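Local atomic coordinates of peroxisomal acyl-CoA oxidase 1A (Solanum lycopersicum, PDB entry 2FON), a protein that probably catalyses the FAD-dependent oxidation of acyl-CoA that opens peroxisomal fatty-acid beta-oxidation. Residues Asp55-Leu60 and Leu98-Glu103; Asp38-Val43 and Gln569-Leu574. All blocks are in the same frame, centred on the assembly; numbering follows the deposited sequence.

How the contacts relate
Contact 1 (55-60 with 98-103) joins two pieces of the chain within the acyl-CoA oxidase N-terminal region, whereas contact 2 (38-43 with 569-574) ties the beginning of that region to the C-terminal acyl-CoA oxidase region more than 500 residues later. In chain order 38-43 comes first, then both halves of contact 1, and 569-574 last, so contact 2 spans contact 1. Helices 37-45 and 48-62, consecutive in the chain, carry one half of each. The contact centres lie about 25 Å apart; the nearest atoms are about 6 Å apart and do not touch. Together they pack the N-terminal helices locally and against the C-terminal helices, away from the FAD-binding residues.

Contact 1. Residues Asp55-Leu60 and Leu98-Glu103; sequences DRISKL and LRLSQE
L60 and L98 meet tip to tip, CD2 of L60 lying 4.1 Å from CD1 of L98. L60 holds CG anti to its backbone N (chi1 -180°), which carries the isobutyl group off helix 48-62 toward the turn after helix 77-97. One helical turn earlier, the buried I57 meets the partly exposed L100, CD1 of I57 approaching CD2 of L100 at 4.3 Å. This side is backed by helix 102-112, where M107 and L108 touch I57 and L108 also touches L100. The L60-L98 end is only partly buried. Beside the contact R56 makes salt bridges with E52 and E104, a polar link from its own helix to helix 102-112. K59 NZ and D55 OD1 form a weak intrahelical salt bridge at 3.4 Å on a part of helix 48-62 that does not face 98-103. The second segment is a link between helices. A Schellman motif closes helix 77-97, with R99 at positive phi (54°) as its C-prime residue and the N of L100 bonded to the O of I95. Two residues after R99, S101 takes the N-cap position of helix 102-112; its side chain caps a backbone N of that helix, and its own N bonds OE1 of E104. L98 and L100 flank R99, and both send their side chains toward helix 48-62. With 135 Å² buried in total and two apolar pairs spanning it, the contact relies on methyl packing, consistent with a modest apolar fit that depends little on directional bonds.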
ATOM      1  N   ASP B  55     -12.834 -11.372  25.879  1.00 66.12           N
ATOM      2  CA  ASP B  55     -12.337 -12.738  25.906  1.00 66.37           C
ATOM      3  C   ASP B  55     -13.403 -13.813  25.695  1.00 66.64           C
ATOM      4  O   ASP B  55     -13.159 -14.830  25.040  1.00 66.50           O
ATOM      5  CB  ASP B  55     -11.594 -13.022  27.206  1.00 66.45           C
ATOM      6  CG  ASP B  55     -10.830 -14.316  27.158  1.00 66.56           C
ATOM      7  OD1 ASP B  55     -10.014 -14.476  26.218  1.00 67.78           O
ATOM      8  OD2 ASP B  55     -11.039 -15.168  28.060  1.00 66.63           O
ATOM      9  N   ARG B  56     -14.582 -13.591  26.259  1.00 66.71           N
ATOM     10  CA  ARG B  56     -15.612 -14.612  26.240  1.00 67.26           C
ATOM     11  C   ARG B  56     -16.361 -14.594  24.888  1.00 67.06           C
ATOM     12  O   ARG B  56     -16.878 -15.622  24.457  1.00 67.54           O
ATOM     13  CB  ARG B  56     -16.543 -14.428  27.455  1.00 66.69           C
ATOM     14  CG  ARG B  56     -17.988 -14.936  27.319  1.00 67.05           C
ATOM     15  CD  ARG B  56     -18.784 -14.732  28.649  1.00 69.32           C
ATOM     16  NE  ARG B  56     -18.813 -13.328  29.101  1.00 71.99           N
ATOM     17  CZ  ARG B  56     -19.629 -12.385  28.610  1.00 70.74           C
ATOM     18  NH1 ARG B  56     -20.532 -12.665  27.662  1.00 64.59           N
ATOM     19  NH2 ARG B  56     -19.536 -11.152  29.085  1.00 71.91           N
ATOM     20  N   ILE B  57     -16.428 -13.442  24.230  1.00 65.76           N
ATOM     21  CA  ILE B  57     -17.185 -13.375  23.000  1.00 65.42           C
ATOM     22  C   ILE B  57     -16.296 -13.830  21.831  1.00 65.53           C
ATOM     23  O   ILE B  57     -16.714 -14.568  20.966  1.00 64.86           O
ATOM     24  CB  ILE B  57     -17.714 -11.976  22.749  1.00 65.16           C
ATOM     25  CG1 ILE B  57     -18.618 -11.544  23.892  1.00 63.31           C
ATOM     26  CG2 ILE B  57     -18.407 -11.915  21.390  1.00 65.29           C
ATOM     27  CD1 ILE B  57     -19.932 -12.239  23.952  1.00 62.49           C
ATOM     28  N   SER B  58     -15.066 -13.339  21.842  1.00 66.06           N
ATOM     29  CA  SER B  58     -13.938 -13.899  21.128  1.00 65.67           C
ATOM     30  C   SER B  58     -14.000 -15.391  20.963  1.00 65.48           C
ATOM     31  O   SER B  58     -14.069 -15.878  19.849  1.00 65.52           O
ATOM     32  CB  SER B  58     -12.678 -13.630  21.934  1.00 65.10           C
ATOM     33  OG  SER B  58     -12.059 -12.534  21.384  1.00 67.63           O
ATOM     34  N   LYS B  59     -13.899 -16.106  22.083  1.00 65.16           N
ATOM     35  CA  LYS B  59     -13.663 -17.523  22.049  1.00 65.16           C
ATOM     36  C   LYS B  59     -14.922 -18.235  21.653  1.00 64.00           C
ATOM     37  O   LYS B  59     -14.911 -19.342  21.089  1.00 63.66           O
ATOM     38  CB  LYS B  59     -13.134 -17.997  23.388  1.00 65.55           C
ATOM     39  CG  LYS B  59     -11.639 -18.134  23.302  1.00 69.24           C
ATOM     40  CD  LYS B  59     -10.967 -17.915  24.649  1.00 74.92           C
ATOM     41  CE  LYS B  59      -9.549 -17.393  24.397  1.00 77.47           C
ATOM     42  NZ  LYS B  59      -8.738 -17.575  25.632  1.00 80.37           N
ATOM     43  N   LEU B  60     -16.010 -17.549  21.902  1.00 62.63           N
ATOM     44  CA  LEU B  60     -17.277 -18.084  21.570  1.00 63.41           C
ATOM     45  C   LEU B  60     -17.562 -17.942  20.065  1.00 63.35           C
ATOM     46  O   LEU B  60     -18.270 -18.748  19.485  1.00 63.84           O
ATOM     47  CB  LEU B  60     -18.288 -17.347  22.400  1.00 63.39           C
ATOM     48  CG  LEU B  60     -19.694 -17.788  22.176  1.00 66.22           C
ATOM     49  CD1 LEU B  60     -20.360 -17.851  23.556  1.00 66.49           C
ATOM     50  CD2 LEU B  60     -20.402 -16.843  21.102  1.00 65.47           C
ATOM     51  N   LEU B  98     -28.553 -16.191  23.143  1.00 67.79           N
ATOM     52  CA  LEU B  98     -27.665 -15.983  24.289  1.00 67.25           C
ATOM     53  C   LEU B  98     -27.971 -14.667  25.002  1.00 66.78           C
ATOM     54  O   LEU B  98     -27.276 -14.285  25.938  1.00 66.64           O
ATOM     55  CB  LEU B  98     -26.173 -16.102  23.917  1.00 67.59           C
ATOM     56  CG  LEU B  98     -25.549 -17.224  23.064  1.00 66.67           C
ATOM     57  CD1 LEU B  98     -24.275 -16.702  22.405  1.00 65.72           C
ATOM     58  CD2 LEU B  98     -25.215 -18.420  23.895  1.00 63.19           C
ATOM     59  N   ARG B  99     -29.038 -13.994  24.574  1.00 66.69           N
ATOM     60  CA  ARG B  99     -29.543 -12.775  25.252  1.00 65.93           C
ATOM     61  C   ARG B  99     -28.449 -11.697  25.432  1.00 66.01           C
ATOM     62  O   ARG B  99     -28.460 -10.953  26.435  1.00 66.65           O
ATOM     63  CB  ARG B  99     -30.191 -13.120  26.635  1.00 65.78           C
ATOM     64  CG  ARG B  99     -31.628 -13.676  26.586  1.00 64.64           C
ATOM     65  CD  ARG B  99     -32.394 -13.557  27.904  1.00 63.21           C
ATOM     66  NE  ARG B  99     -31.455 -13.499  29.013  1.00 62.01           N
ATOM     67  CZ  ARG B  99     -31.020 -14.546  29.732  1.00 61.22           C
ATOM     68  NH1 ARG B  99     -31.429 -15.795  29.514  1.00 60.68           N
ATOM     69  NH2 ARG B  99     -30.165 -14.336  30.707  1.00 60.30           N
ATOM     70  N   LEU B 100     -27.481 -11.684  24.526  1.00 64.85           N
ATOM     71  CA  LEU B 100     -26.428 -10.691  24.529  1.00 65.12           C
ATOM     72  C   LEU B 100     -27.016  -9.298  24.528  1.00 65.77           C
ATOM     73  O   LEU B 100     -27.994  -9.059  23.849  1.00 66.14           O
ATOM     74  CB  LEU B 100     -25.572 -10.827  23.246  1.00 64.86           C
ATOM     75  CG  LEU B 100     -24.881 -12.182  23.015  1.00 63.81           C
ATOM     76  CD1 LEU B 100     -23.956 -12.137  21.813  1.00 57.92           C
ATOM     77  CD2 LEU B 100     -24.146 -12.718  24.296  1.00 58.85           C
ATOM     78  N   SER B 101     -26.417  -8.375  25.275  1.00 66.76           N
ATOM     79  CA  SER B 101     -26.700  -6.951  25.139  1.00 68.62           C
ATOM     80  C   SER B 101     -26.210  -6.395  23.799  1.00 70.49           C
ATOM     81  O   SER B 101     -25.407  -7.039  23.107  1.00 70.68           O
ATOM     82  CB  SER B 101     -25.965  -6.218  26.220  1.00 68.55           C
ATOM     83  OG  SER B 101     -24.623  -6.655  26.249  1.00 69.16           O
ATOM     84  N   GLN B 102     -26.648  -5.186  23.449  1.00 72.37           N
ATOM     85  CA  GLN B 102     -26.156  -4.528  22.227  1.00 74.95           C
ATOM     86  C   GLN B 102     -24.623  -4.306  22.207  1.00 74.75           C
ATOM     87  O   GLN B 102     -23.940  -4.472  21.160  1.00 75.22           O
ATOM     88  CB  GLN B 102     -26.921  -3.236  21.935  1.00 75.08           C
ATOM     89  CG  GLN B 102     -28.309  -3.447  21.215  1.00 77.35           C
ATOM     90  CD  GLN B 102     -29.055  -2.099  20.989  1.00 78.59           C
ATOM     91  OE1 GLN B 102     -28.875  -1.164  21.773  1.00 84.25           O
ATOM     92  NE2 GLN B 102     -29.894  -2.006  19.932  1.00 82.03           N
ATOM     93  N   GLU B 103     -24.068  -3.983  23.366  1.00 74.51           N
ATOM     94  CA  GLU B 103     -22.616  -3.923  23.488  1.00 74.37           C
ATOM     95  C   GLU B 103     -22.029  -5.281  23.097  1.00 72.96           C
ATOM     96  O   GLU B 103     -21.197  -5.374  22.175  1.00 72.71           O
ATOM     97  CB  GLU B 103     -22.235  -3.466  24.887  1.00 73.86           C
ATOM     98  CG  GLU B 103     -20.880  -3.842  25.408  1.00 75.54           C
ATOM     99  CD  GLU B 103     -20.806  -3.648  26.950  1.00 76.99           C
ATOM    100  OE1 GLU B 103     -19.710  -3.315  27.493  1.00 79.20           O
ATOM    101  OE2 GLU B 103     -21.864  -3.844  27.616  1.00 79.16           O
TER

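Contact 2. Residues Asp38-Val43 and Gln569-Leu574; sequences DEMKIV and QQLEVL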
ATOM      1  N   ASP B  38      -0.725 -11.075  31.481  1.00 69.21           N
ATOM      2  CA  ASP B  38      -2.129 -11.081  31.912  1.00 69.08           C
ATOM      3  C   ASP B  38      -2.582  -9.660  32.214  1.00 67.98           C
ATOM      4  O   ASP B  38      -3.697  -9.254  31.843  1.00 68.69           O
ATOM      5  CB  ASP B  38      -2.361 -12.035  33.090  1.00 69.44           C
ATOM      6  CG  ASP B  38      -2.080 -13.532  32.713  1.00 73.88           C
ATOM      7  OD1 ASP B  38      -1.194 -14.179  33.337  1.00 77.72           O
ATOM      8  OD2 ASP B  38      -2.735 -14.069  31.780  1.00 77.35           O
ATOM      9  N   GLU B  39      -1.716  -8.871  32.837  1.00 66.02           N
ATOM     10  CA  GLU B  39      -2.065  -7.476  33.029  1.00 64.46           C
ATOM     11  C   GLU B  39      -1.974  -6.660  31.735  1.00 62.16           C
ATOM     12  O   GLU B  39      -2.807  -5.795  31.513  1.00 61.49           O
ATOM     13  CB  GLU B  39      -1.265  -6.830  34.168  1.00 65.33           C
ATOM     14  CG  GLU B  39      -1.709  -7.310  35.535  1.00 68.38           C
ATOM     15  CD  GLU B  39      -3.118  -6.854  35.950  1.00 72.95           C
ATOM     16  OE1 GLU B  39      -3.550  -5.713  35.572  1.00 72.14           O
ATOM     17  OE2 GLU B  39      -3.773  -7.653  36.686  1.00 73.75           O
ATOM     18  N   MET B  40      -0.994  -6.932  30.875  1.00 59.83           N
ATOM     19  CA  MET B  40      -0.965  -6.222  29.601  1.00 58.22           C
ATOM     20  C   MET B  40      -2.242  -6.431  28.792  1.00 56.65           C
ATOM     21  O   MET B  40      -2.804  -5.480  28.242  1.00 56.31           O
ATOM     22  CB  MET B  40       0.238  -6.551  28.765  1.00 58.37           C
ATOM     23  CG  MET B  40       0.441  -5.477  27.685  1.00 58.23           C
ATOM     24  SD  MET B  40       1.104  -3.923  28.292  1.00 60.47           S
ATOM     25  CE  MET B  40       2.770  -4.395  28.638  1.00 58.70           C
ATOM     26  N   LYS B  41      -2.714  -7.663  28.785  1.00 54.16           N
ATOM     27  CA  LYS B  41      -3.960  -7.967  28.229  1.00 53.03           C
ATOM     28  C   LYS B  41      -4.969  -6.951  28.736  1.00 54.90           C
ATOM     29  O   LYS B  41      -5.667  -6.303  27.918  1.00 56.69           O
ATOM     30  CB  LYS B  41      -4.357  -9.383  28.574  1.00 52.07           C
ATOM     31  CG  LYS B  41      -3.350 -10.457  28.125  1.00 50.64           C
ATOM     32  CD  LYS B  41      -4.066 -11.725  27.694  1.00 51.49           C
ATOM     33  CE  LYS B  41      -3.142 -12.800  27.109  1.00 51.49           C
ATOM     34  NZ  LYS B  41      -3.885 -14.093  27.004  1.00 50.86           N
ATOM     35  N   ILE B  42      -5.052  -6.765  30.059  1.00 55.50           N
ATOM     36  CA  ILE B  42      -6.050  -5.841  30.621  1.00 54.59           C
ATOM     37  C   ILE B  42      -5.777  -4.428  30.118  1.00 53.95           C
ATOM     38  O   ILE B  42      -6.695  -3.719  29.762  1.00 54.12           O
ATOM     39  CB  ILE B  42      -6.192  -5.932  32.203  1.00 54.45           C
ATOM     40  CG1 ILE B  42      -7.086  -7.094  32.606  1.00 56.79           C
ATOM     41  CG2 ILE B  42      -6.910  -4.758  32.791  1.00 52.33           C
ATOM     42  CD1 ILE B  42      -6.395  -8.177  33.457  1.00 59.59           C
ATOM     43  N   VAL B  43      -4.535  -4.013  30.045  1.00 54.00           N
ATOM     44  CA  VAL B  43      -4.319  -2.649  29.550  1.00 56.16           C
ATOM     45  C   VAL B  43      -4.833  -2.447  28.109  1.00 57.06           C
ATOM     46  O   VAL B  43      -5.520  -1.472  27.798  1.00 57.38           O
ATOM     47  CB  VAL B  43      -2.862  -2.214  29.604  1.00 56.13           C
ATOM     48  CG1 VAL B  43      -2.734  -0.763  29.104  1.00 55.24           C
ATOM     49  CG2 VAL B  43      -2.349  -2.350  31.022  1.00 56.30           C
ATOM     50  N   GLN B 569       6.580   0.030  32.582  1.00 71.32           N
ATOM     51  CA  GLN B 569       7.939   0.133  32.099  1.00 72.39           C
ATOM     52  C   GLN B 569       8.021  -0.162  30.628  1.00 72.28           C
ATOM     53  O   GLN B 569       8.676   0.566  29.895  1.00 72.42           O
ATOM     54  CB  GLN B 569       8.842  -0.815  32.907  1.00 73.42           C
ATOM     55  CG  GLN B 569       9.983  -1.484  32.105  1.00 76.68           C
ATOM     56  CD  GLN B 569      11.220  -0.588  31.924  1.00 79.89           C
ATOM     57  OE1 GLN B 569      11.173   0.475  31.268  1.00 80.69           O
ATOM     58  NE2 GLN B 569      12.339  -1.026  32.500  1.00 79.67           N
ATOM     59  N   GLN B 570       7.335  -1.218  30.193  1.00 72.60           N
ATOM     60  CA  GLN B 570       7.309  -1.560  28.780  1.00 72.98           C
ATOM     61  C   GLN B 570       6.546  -0.530  27.996  1.00 72.51           C
ATOM     62  O   GLN B 570       6.841  -0.304  26.822  1.00 72.74           O
ATOM     63  CB  GLN B 570       6.654  -2.931  28.531  1.00 73.82           C
ATOM     64  CG  GLN B 570       7.564  -4.147  28.647  1.00 76.03           C
ATOM     65  CD  GLN B 570       8.912  -3.960  27.971  1.00 78.74           C
ATOM     66  OE1 GLN B 570       9.940  -3.832  28.641  1.00 80.39           O
ATOM     67  NE2 GLN B 570       8.915  -3.936  26.647  1.00 78.56           N
ATOM     68  N   LEU B 571       5.529   0.059  28.622  1.00 72.31           N
ATOM     69  CA  LEU B 571       4.676   1.027  27.929  1.00 72.02           C
ATOM     70  C   LEU B 571       5.409   2.316  27.742  1.00 71.45           C
ATOM     71  O   LEU B 571       5.201   2.973  26.730  1.00 71.27           O
ATOM     72  CB  LEU B 571       3.343   1.282  28.637  1.00 72.35           C
ATOM     73  CG  LEU B 571       2.289   0.182  28.481  1.00 71.68           C
ATOM     74  CD1 LEU B 571       1.042   0.515  29.270  1.00 68.57           C
ATOM     75  CD2 LEU B 571       1.995   0.008  27.024  1.00 70.30           C
ATOM     76  N   GLU B 572       6.287   2.644  28.692  1.00 70.49           N
ATOM     77  CA  GLU B 572       7.237   3.741  28.508  1.00 70.40           C
ATOM     78  C   GLU B 572       8.170   3.526  27.329  1.00 69.54           C
ATOM     79  O   GLU B 572       8.362   4.414  26.506  1.00 69.44           O
ATOM     80  CB  GLU B 572       8.039   3.961  29.758  1.00 70.38           C
ATOM     81  CG  GLU B 572       7.435   5.029  30.606  1.00 74.07           C
ATOM     82  CD  GLU B 572       7.466   4.688  32.102  1.00 80.10           C
ATOM     83  OE1 GLU B 572       8.591   4.502  32.665  1.00 81.82           O
ATOM     84  OE2 GLU B 572       6.365   4.624  32.713  1.00 80.48           O
ATOM     85  N   VAL B 573       8.746   2.339  27.248  1.00 68.55           N
ATOM     86  CA  VAL B 573       9.546   1.999  26.109  1.00 67.90           C
ATOM     87  C   VAL B 573       8.731   2.289  24.814  1.00 68.37           C
ATOM     88  O   VAL B 573       9.259   2.880  23.832  1.00 68.12           O
ATOM     89  CB  VAL B 573       9.981   0.522  26.185  1.00 67.97           C
ATOM     90  CG1 VAL B 573      10.451   0.037  24.850  1.00 67.90           C
ATOM     91  CG2 VAL B 573      11.050   0.322  27.190  1.00 65.28           C
ATOM     92  N   LEU B 574       7.445   1.899  24.808  1.00 67.69           N
ATOM     93  CA  LEU B 574       6.632   2.096  23.608  1.00 66.52           C
ATOM     94  C   LEU B 574       6.401   3.569  23.332  1.00 66.16           C
ATOM     95  O   LEU B 574       6.395   4.021  22.201  1.00 65.84           O
ATOM     96  CB  LEU B 574       5.336   1.297  23.669  1.00 66.37           C
ATOM     97  CG  LEU B 574       5.558  -0.199  23.382  1.00 65.40           C
ATOM     98  CD1 LEU B 574       4.296  -1.036  23.575  1.00 64.05           C
ATOM     99  CD2 LEU B 574       6.145  -0.402  22.012  1.00 62.69           C
TER
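M40 starts with CG anti to its backbone N (chi1 -162°) and then bends at chi2 and chi3, folding the thioether so that sulfur and terminal methyl find different partners on helix 567-585. SD of M40 lies 4.2 Å from CD2 of L571. CE of M40 rests 4.2 Å from CB of Q570, the side chains of M40 and Q570 crossing at about a right angle. Q570 offers the aliphatic base of its side chain here; the chain bends at chi2 and its amide end leads away from helix 37-45. One turn after M40, V43 meets L571 tip to tip, its CG1 approaching the leucine CD1 at 4.0 Å. L571 is therefore shared: one methyl faces the methionine sulfur and the other faces valine, placing its forked end across the i, i+3 pair on helix 37-45. The short helical segments run at 53° to each other, with axes 12.4 Å apart at closest approach. The gap is spanned by M40 and L571, with the shorter V43 meeting the leucine's reach, and is flanked by neighbours. Y361 of helix 347-380 touches M40, L571 and L574, and F365 of the same helix touches V43; F35 borders both M40 and Q570. On another side of helix 37-45, K41 NZ hydrogen-bonds to OD1 of N627, whose ND2 donates to D55 of the following helix. All four touching residues are buried. Between these segments the N-terminal and C-terminal helices thus meet through apolar contacts, in which van der Waals attraction and the exclusion of water probably provide most of the cohesion, with aromatic neighbours from helix 347-380 extending the apolar core.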